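Local atomic coordinates of amine Dehydrogenase (Pseudomonas putida, PDB entry 1JMX), a protein that probably helps oxidise primary amines to aldehydes as the beta-propeller subunit of a three-chain amine dehydrogenase that contains heme c. Residues L293-Y298 / G313-L318; M14-Y19 / I332-G337. All blocks are in the same frame, centred on the assembly; numbering follows the deposited sequence.

Interaction 1 of 2, residues L293-Y298 / G313-L318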
ATOM      1  N   LEU B 293     -12.142 -22.865  -6.176  1.00 17.18           N
ATOM      2  CA  LEU B 293     -13.130 -22.292  -5.268  1.00 15.47           C
ATOM      3  C   LEU B 293     -13.964 -21.192  -5.912  1.00 15.25           C
ATOM      4  O   LEU B 293     -13.596 -20.638  -6.944  1.00 13.60           O
ATOM      5  CB  LEU B 293     -12.414 -21.734  -4.037  1.00 15.93           C
ATOM      6  CG  LEU B 293     -11.439 -22.687  -3.345  1.00 15.19           C
ATOM      7  CD1 LEU B 293     -10.626 -21.955  -2.319  1.00 15.11           C
ATOM      8  CD2 LEU B 293     -12.211 -23.818  -2.709  1.00 17.17           C
ATOM      9  N   ASP B 294     -15.096 -20.883  -5.286  1.00 16.47           N
ATOM     10  CA  ASP B 294     -15.986 -19.831  -5.770  1.00 16.06           C
ATOM     11  C   ASP B 294     -15.356 -18.468  -5.488  1.00 15.27           C
ATOM     12  O   ASP B 294     -15.716 -17.469  -6.105  1.00 15.16           O
ATOM     13  CB  ASP B 294     -17.350 -19.930  -5.085  1.00 18.61           C
ATOM     14  CG  ASP B 294     -18.154 -21.153  -5.527  1.00 21.05           C
ATOM     15  OD1 ASP B 294     -17.639 -22.017  -6.276  1.00 24.11           O
ATOM     16  OD2 ASP B 294     -19.325 -21.248  -5.109  1.00 25.48           O
ATOM     17  N   HIS B 295     -14.440 -18.445  -4.522  1.00 12.18           N
ATOM     18  CA  HIS B 295     -13.703 -17.249  -4.129  1.00 10.82           C
ATOM     19  C   HIS B 295     -12.651 -17.659  -3.103  1.00 10.88           C
ATOM     20  O   HIS B 295     -12.572 -18.831  -2.725  1.00 10.68           O
ATOM     21  CB  HIS B 295     -14.634 -16.148  -3.576  1.00 11.67           C
ATOM     22  CG  HIS B 295     -15.428 -16.555  -2.370  1.00 11.19           C
ATOM     23  ND1 HIS B 295     -14.900 -16.563  -1.097  1.00  9.01           N
ATOM     24  CD2 HIS B 295     -16.720 -16.938  -2.241  1.00 10.26           C
ATOM     25  CE1 HIS B 295     -15.830 -16.929  -0.237  1.00  8.68           C
ATOM     26  NE2 HIS B 295     -16.944 -17.165  -0.905  1.00 10.68           N
ATOM     27  N   THR B 296     -11.817 -16.711  -2.690  1.00 10.75           N
ATOM     28  CA  THR B 296     -10.780 -16.997  -1.707  1.00 10.51           C
ATOM     29  C   THR B 296     -11.395 -17.365  -0.367  1.00 10.78           C
ATOM     30  O   THR B 296     -12.403 -16.788   0.040  1.00 10.69           O
ATOM     31  CB  THR B 296      -9.853 -15.781  -1.501  1.00 10.05           C
ATOM     32  OG1 THR B 296      -9.206 -15.475  -2.730  1.00 12.37           O
ATOM     33  CG2 THR B 296      -8.787 -16.065  -0.465  1.00  6.01           C
ATOM     34  N   TYR B 297     -10.827 -18.386   0.264  1.00 10.54           N
ATOM     35  CA  TYR B 297     -11.247 -18.831   1.587  1.00 10.74           C
ATOM     36  C   TYR B 297      -9.963 -18.864   2.415  1.00 11.41           C
ATOM     37  O   TYR B 297      -8.891 -19.151   1.884  1.00 13.18           O
ATOM     38  CB  TYR B 297     -11.889 -20.220   1.538  1.00 12.15           C
ATOM     39  CG  TYR B 297     -13.305 -20.246   1.000  1.00 12.06           C
ATOM     40  CD1 TYR B 297     -13.555 -20.560  -0.335  1.00 13.21           C
ATOM     41  CD2 TYR B 297     -14.397 -19.976   1.828  1.00 11.79           C
ATOM     42  CE1 TYR B 297     -14.853 -20.603  -0.836  1.00 12.03           C
ATOM     43  CE2 TYR B 297     -15.700 -20.021   1.340  1.00 12.39           C
ATOM     44  CZ  TYR B 297     -15.919 -20.330   0.003  1.00 13.55           C
ATOM     45  OH  TYR B 297     -17.201 -20.334  -0.506  1.00 14.15           O
ATOM     46  N   TYR B 298     -10.056 -18.526   3.695  1.00 10.53           N
ATOM     47  CA  TYR B 298      -8.878 -18.497   4.561  1.00 10.99           C
ATOM     48  C   TYR B 298      -8.633 -19.736   5.407  1.00 10.70           C
ATOM     49  O   TYR B 298      -7.522 -20.262   5.464  1.00  9.26           O
ATOM     50  CB  TYR B 298      -8.988 -17.368   5.584  1.00 10.13           C
ATOM     51  CG  TYR B 298      -8.865 -15.950   5.098  1.00 11.78           C
ATOM     52  CD1 TYR B 298      -8.137 -15.622   3.952  1.00 10.71           C
ATOM     53  CD2 TYR B 298      -9.419 -14.912   5.848  1.00 10.70           C
ATOM     54  CE1 TYR B 298      -7.959 -14.280   3.576  1.00 13.05           C
ATOM     55  CE2 TYR B 298      -9.249 -13.593   5.487  1.00 11.84           C
ATOM     56  CZ  TYR B 298      -8.522 -13.273   4.359  1.00 11.59           C
ATOM     57  OH  TYR B 298      -8.357 -11.947   4.043  1.00 11.84           O
ATOM     58  N   GLY B 313     -13.996 -18.009   6.807  1.00 10.94           N
ATOM     59  CA  GLY B 313     -13.235 -16.780   6.690  1.00 10.43           C
ATOM     60  C   GLY B 313     -13.684 -16.064   5.430  1.00 10.89           C
ATOM     61  O   GLY B 313     -14.550 -16.570   4.715  1.00 11.25           O
ATOM     62  N   THR B 314     -13.159 -14.868   5.181  1.00 11.96           N
ATOM     63  CA  THR B 314     -13.501 -14.124   3.966  1.00 13.43           C
ATOM     64  C   THR B 314     -14.913 -13.484   3.960  1.00 12.37           C
ATOM     65  O   THR B 314     -15.159 -12.549   4.723  1.00 11.76           O
ATOM     66  CB  THR B 314     -13.189 -15.022   2.714  1.00 13.23           C
ATOM     67  OG1 THR B 314     -11.770 -15.046   2.501  1.00 15.48           O
ATOM     68  CG2 THR B 314     -13.869 -14.548   1.462  1.00 17.28           C
ATOM     69  N   PHE B 315     -15.837 -14.005   3.150  1.00 10.97           N
ATOM     70  CA  PHE B 315     -17.181 -13.465   3.045  1.00 11.37           C
ATOM     71  C   PHE B 315     -18.091 -14.098   4.087  1.00 12.71           C
ATOM     72  O   PHE B 315     -17.614 -14.589   5.101  1.00 13.02           O
ATOM     73  CB  PHE B 315     -17.745 -13.683   1.634  1.00 11.10           C
ATOM     74  CG  PHE B 315     -17.074 -12.861   0.566  1.00 10.99           C
ATOM     75  CD1 PHE B 315     -16.830 -13.402  -0.691  1.00 11.43           C
ATOM     76  CD2 PHE B 315     -16.699 -11.545   0.804  1.00 10.74           C
ATOM     77  CE1 PHE B 315     -16.224 -12.647  -1.692  1.00  9.89           C
ATOM     78  CE2 PHE B 315     -16.094 -10.786  -0.196  1.00 10.12           C
ATOM     79  CZ  PHE B 315     -15.859 -11.340  -1.439  1.00  9.43           C
ATOM     80  N   ASN B 316     -19.396 -14.122   3.817  1.00 14.29           N
ATOM     81  CA  ASN B 316     -20.364 -14.672   4.758  1.00 14.76           C
ATOM     82  C   ASN B 316     -20.868 -16.087   4.498  1.00 15.86           C
ATOM     83  O   ASN B 316     -21.929 -16.449   4.999  1.00 16.85           O
ATOM     84  CB  ASN B 316     -21.562 -13.726   4.904  1.00 14.00           C
ATOM     85  CG  ASN B 316     -22.344 -13.583   3.629  1.00 14.94           C
ATOM     86  OD1 ASN B 316     -21.924 -14.055   2.579  1.00 16.37           O
ATOM     87  ND2 ASN B 316     -23.489 -12.926   3.710  1.00 16.92           N
ATOM     88  N   ASP B 317     -20.133 -16.888   3.728  1.00 14.72           N
ATOM     89  CA  ASP B 317     -20.574 -18.257   3.477  1.00 14.94           C
ATOM     90  C   ASP B 317     -19.535 -19.340   3.758  1.00 14.76           C
ATOM     91  O   ASP B 317     -18.334 -19.142   3.551  1.00 14.52           O
ATOM     92  CB  ASP B 317     -21.117 -18.417   2.042  1.00 15.82           C
ATOM     93  CG  ASP B 317     -20.026 -18.352   0.978  1.00 15.22           C
ATOM     94  OD1 ASP B 317     -19.631 -17.236   0.599  1.00 18.34           O
ATOM     95  OD2 ASP B 317     -19.569 -19.413   0.510  1.00 14.73           O
ATOM     96  N   LEU B 318     -20.009 -20.460   4.299  1.00 15.50           N
ATOM     97  CA  LEU B 318     -19.164 -21.618   4.560  1.00 15.99           C
ATOM     98  C   LEU B 318     -19.327 -22.556   3.369  1.00 15.42           C
ATOM     99  O   LEU B 318     -20.444 -22.817   2.927  1.00 15.92           O
ATOM    100  CB  LEU B 318     -19.621 -22.402   5.800  1.00 18.25           C
ATOM    101  CG  LEU B 318     -19.582 -21.906   7.246  1.00 19.10           C
ATOM    102  CD1 LEU B 318     -18.197 -21.420   7.607  1.00 17.97           C
ATOM    103  CD2 LEU B 318     -20.610 -20.832   7.427  1.00 21.86           C
TER
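H295 meets T314, F315 and D317 where the loop leading out of one beta-propeller blade (residues 257-292) faces the second turn and third strand of the next (residues 299-333). From CB outward, the torsion sets CG of H295 between the backbone N and the carbonyl carbon, which carries the ring in among the three partners. H295 CG lies 3.8 Å from F315 CD1, an atom that sits over the centre of the imidazole face; this is an edge-to-face pair, planes at 60°. H295 ND1 donates back to its own neighbour, T296 O, at 2.8 Å, and is also 3.4 Å from the methyl CG2 of T314. H295 CE1 rests against the same methyl. Across the other face, CE1 of Y297 stands 3.8 Å above the imidazole plane, so a ring lies against each face, F315 over the centre and Y297 toward the rim. The tip, H295 NE2, gives a hydrogen bond to D317 OD1 (3.1 Å, 156° at the hydrogen). With both nitrogens engaged and both faces packed, rotation of the imidazole is well restricted. Nearby, T314 OG1 sits over the centre of the Y298 ring, whose OH bonds an acidic side chain of another protein chain. The D317 carboxylate serves two donors: its second oxygen, OD2, accepts from Y297 OH at 2.7 Å, on the syn side, 20° out of the carboxylate plane.

Interaction 2 of 2, residues M14-Y19 / I332-G337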
ATOM      1  N   MET B  14     -20.493 -26.113  15.403  1.00 15.92           N
ATOM      2  CA  MET B  14     -19.390 -25.303  14.909  1.00 16.24           C
ATOM      3  C   MET B  14     -19.682 -23.838  15.149  1.00 15.85           C
ATOM      4  O   MET B  14     -20.780 -23.363  14.868  1.00 16.05           O
ATOM      5  CB  MET B  14     -19.191 -25.518  13.409  1.00 17.05           C
ATOM      6  CG  MET B  14     -18.168 -24.574  12.773  1.00 21.00           C
ATOM      7  SD  MET B  14     -18.116 -24.710  10.968  1.00 22.95           S
ATOM      8  CE  MET B  14     -16.893 -25.943  10.816  1.00 20.33           C
ATOM      9  N   ILE B  15     -18.714 -23.124  15.708  1.00 16.72           N
ATOM     10  CA  ILE B  15     -18.902 -21.704  15.926  1.00 16.29           C
ATOM     11  C   ILE B  15     -18.059 -20.910  14.947  1.00 15.81           C
ATOM     12  O   ILE B  15     -16.952 -21.312  14.583  1.00 14.98           O
ATOM     13  CB  ILE B  15     -18.567 -21.256  17.353  1.00 16.74           C
ATOM     14  CG1 ILE B  15     -17.112 -21.578  17.699  1.00 17.65           C
ATOM     15  CG2 ILE B  15     -19.543 -21.869  18.327  1.00 17.48           C
ATOM     16  CD1 ILE B  15     -16.634 -20.887  18.971  1.00 18.52           C
ATOM     17  N   VAL B  16     -18.633 -19.809  14.479  1.00 15.51           N
ATOM     18  CA  VAL B  16     -17.968 -18.908  13.552  1.00 16.01           C
ATOM     19  C   VAL B  16     -18.448 -17.502  13.865  1.00 15.47           C
ATOM     20  O   VAL B  16     -19.609 -17.295  14.206  1.00 15.82           O
ATOM     21  CB  VAL B  16     -18.298 -19.217  12.048  1.00 15.42           C
ATOM     22  CG1 VAL B  16     -17.672 -20.521  11.612  1.00 16.51           C
ATOM     23  CG2 VAL B  16     -19.802 -19.246  11.812  1.00 14.36           C
ATOM     24  N   THR B  17     -17.540 -16.542  13.818  1.00 15.44           N
ATOM     25  CA  THR B  17     -17.937 -15.170  14.062  1.00 15.70           C
ATOM     26  C   THR B  17     -18.080 -14.465  12.706  1.00 15.91           C
ATOM     27  O   THR B  17     -17.338 -14.723  11.763  1.00 13.77           O
ATOM     28  CB  THR B  17     -17.010 -14.450  15.073  1.00 15.18           C
ATOM     29  OG1 THR B  17     -15.667 -14.425  14.580  1.00 15.95           O
ATOM     30  CG2 THR B  17     -17.043 -15.184  16.417  1.00 13.74           C
ATOM     31  N   ASN B  18     -19.073 -13.594  12.649  1.00 17.57           N
ATOM     32  CA  ASN B  18     -19.493 -12.875  11.461  1.00 19.92           C
ATOM     33  C   ASN B  18     -19.293 -11.393  11.723  1.00 20.22           C
ATOM     34  O   ASN B  18     -19.458 -10.954  12.860  1.00 18.32           O
ATOM     35  CB  ASN B  18     -20.969 -13.209  11.300  1.00 19.33           C
ATOM     36  CG  ASN B  18     -21.559 -12.641  10.089  1.00 23.39           C
ATOM     37  OD1 ASN B  18     -21.446 -13.204   9.008  1.00 23.29           O
ATOM     38  ND2 ASN B  18     -22.249 -11.522  10.251  1.00 30.08           N
ATOM     39  N   TYR B  19     -19.156 -10.602  10.659  1.00 22.11           N
ATOM     40  CA  TYR B  19     -18.865  -9.185  10.839  1.00 22.93           C
ATOM     41  C   TYR B  19     -19.590  -8.214  11.732  1.00 26.16           C
ATOM     42  O   TYR B  19     -18.919  -7.643  12.626  1.00 31.68           O
ATOM     43  CB  TYR B  19     -18.494  -8.442   9.564  1.00 21.66           C
ATOM     44  CG  TYR B  19     -17.300  -7.566   9.864  1.00 17.22           C
ATOM     45  CD1 TYR B  19     -16.022  -7.971   9.510  1.00 14.54           C
ATOM     46  CD2 TYR B  19     -17.438  -6.385  10.611  1.00 16.18           C
ATOM     47  CE1 TYR B  19     -14.915  -7.243   9.888  1.00 15.49           C
ATOM     48  CE2 TYR B  19     -16.335  -5.652  11.001  1.00 14.63           C
ATOM     49  CZ  TYR B  19     -15.076  -6.089  10.634  1.00 13.65           C
ATOM     50  OH  TYR B  19     -13.969  -5.374  11.004  1.00 14.88           O
ATOM     51  N   ILE B 332     -23.257 -22.837   3.304  1.00 21.25           N
ATOM     52  CA  ILE B 332     -24.053 -22.383   4.432  1.00 19.88           C
ATOM     53  C   ILE B 332     -23.930 -20.866   4.386  1.00 20.29           C
ATOM     54  O   ILE B 332     -22.830 -20.324   4.494  1.00 19.69           O
ATOM     55  CB  ILE B 332     -23.488 -22.912   5.779  1.00 19.36           C
ATOM     56  CG1 ILE B 332     -23.546 -24.443   5.813  1.00 17.81           C
ATOM     57  CG2 ILE B 332     -24.265 -22.315   6.961  1.00 19.25           C
ATOM     58  CD1 ILE B 332     -22.861 -25.048   7.008  1.00 17.48           C
ATOM     59  N   LYS B 333     -25.045 -20.191   4.135  1.00 20.82           N
ATOM     60  CA  LYS B 333     -25.054 -18.734   4.085  1.00 22.46           C
ATOM     61  C   LYS B 333     -25.311 -18.213   5.498  1.00 21.09           C
ATOM     62  O   LYS B 333     -26.328 -18.540   6.108  1.00 22.65           O
ATOM     63  CB  LYS B 333     -26.133 -18.243   3.111  1.00 25.49           C
ATOM     64  CG  LYS B 333     -26.334 -16.723   3.047  1.00 30.03           C
ATOM     65  CD  LYS B 333     -25.129 -15.990   2.474  1.00 33.17           C
ATOM     66  CE  LYS B 333     -24.829 -16.406   1.027  1.00 35.06           C
ATOM     67  NZ  LYS B 333     -23.645 -15.679   0.457  1.00 35.82           N
ATOM     68  N   LEU B 334     -24.354 -17.460   6.033  1.00 19.82           N
ATOM     69  CA  LEU B 334     -24.469 -16.898   7.376  1.00 18.10           C
ATOM     70  C   LEU B 334     -25.138 -15.527   7.389  1.00 17.94           C
ATOM     71  O   LEU B 334     -24.938 -14.717   6.480  1.00 19.19           O
ATOM     72  CB  LEU B 334     -23.087 -16.738   7.998  1.00 15.99           C
ATOM     73  CG  LEU B 334     -22.207 -17.960   8.190  1.00 15.63           C
ATOM     74  CD1 LEU B 334     -20.850 -17.504   8.685  1.00 15.30           C
ATOM     75  CD2 LEU B 334     -22.865 -18.903   9.170  1.00 14.65           C
ATOM     76  N   PRO B 335     -25.964 -15.256   8.410  1.00 16.66           N
ATOM     77  CA  PRO B 335     -26.624 -13.952   8.495  1.00 17.15           C
ATOM     78  C   PRO B 335     -25.548 -12.875   8.726  1.00 16.44           C
ATOM     79  O   PRO B 335     -24.562 -13.122   9.423  1.00 17.50           O
ATOM     80  CB  PRO B 335     -27.520 -14.107   9.730  1.00 16.05           C
ATOM     81  CG  PRO B 335     -27.863 -15.551   9.717  1.00 15.57           C
ATOM     82  CD  PRO B 335     -26.534 -16.199   9.387  1.00 16.31           C
ATOM     83  N   GLY B 336     -25.724 -11.704   8.120  1.00 15.99           N
ATOM     84  CA  GLY B 336     -24.761 -10.630   8.292  1.00 15.23           C
ATOM     85  C   GLY B 336     -23.739 -10.482   7.178  1.00 14.52           C
ATOM     86  O   GLY B 336     -24.067 -10.630   6.008  1.00 15.66           O
ATOM     87  N   GLY B 337     -22.493 -10.205   7.544  1.00 13.87           N
ATOM     88  CA  GLY B 337     -21.463 -10.021   6.541  1.00 13.71           C
ATOM     89  C   GLY B 337     -20.222 -10.895   6.612  1.00 13.69           C
ATOM     90  O   GLY B 337     -20.282 -12.077   6.943  1.00 15.78           O
TER
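Y19 and G337 mark the closest backbone approach, with CA atoms 5.1 Å apart, Y19 directly after strand 12-18 and G337 in the bend that follows strand 327-333, and no clear backbone hydrogen bond joins the two segments. The geometry is that of adjacent propeller blades meeting face to face: strand 12-18 belongs to the sheet completed by the C-terminal strand 345-348, the terminal closure familiar in beta-propellers, whereas strand 327-333 is the last of the preceding blade. In the apolar contact, V16 and L334 cross obliquely, CG2 of V16 touching CD1 of L334 at 3.7 Å and CD2 of L334 at 4.1 Å. L318, from strand 317-322, packs on both residues. In the polar contact, N18 holds CG anti to the backbone N (chi1 -176°), extending the amide into the bend at 335-337. There CG of N18 comes to 3.1 Å from P335 O and 3.4 Å from G337 O, so the amide end lies among the main-chain polar atoms of P335 and G337. G336 closes this corner with phi 98° and psi -140°, and a CB on it would collide with the N18 amide. Were N18 shortened to an alanine, P335 O and the G337 backbone would probably lose their polar neighbour from strand 12-18, and a gap would open beside G336. G336 O accepts a hydrogen bond from N316 ND2, which ties the bend back to its own blade. The chemistry is thus divided: aliphatic contact further back along the strand, and at its end a side-chain amide set against main chain, which suggests that the fit between the blades probably depends on the path of the 335-337 bend.

Both contacts are buried, about 11 Å apart between centres, and each involves the blade of residues 299-333, from different sides. Interaction 1 joins its second turn and strand 317-322 to the loop arriving from the preceding blade; interaction 2 joins the end of strand 327-333 to the blade where the chain termini meet. The neighbouring strands connect them: N316 O lies 2.8 Å from L334 N and L318 N 2.8 Å from I332 O, both probable hydrogen bonds. Chemically they diverge. Interaction 1 is aromatic and carboxylate-centred, with all its touching residues buried, whereas interaction 2 combines aliphatic packing with amide-to-backbone proximity and includes the exposed P335 and G336.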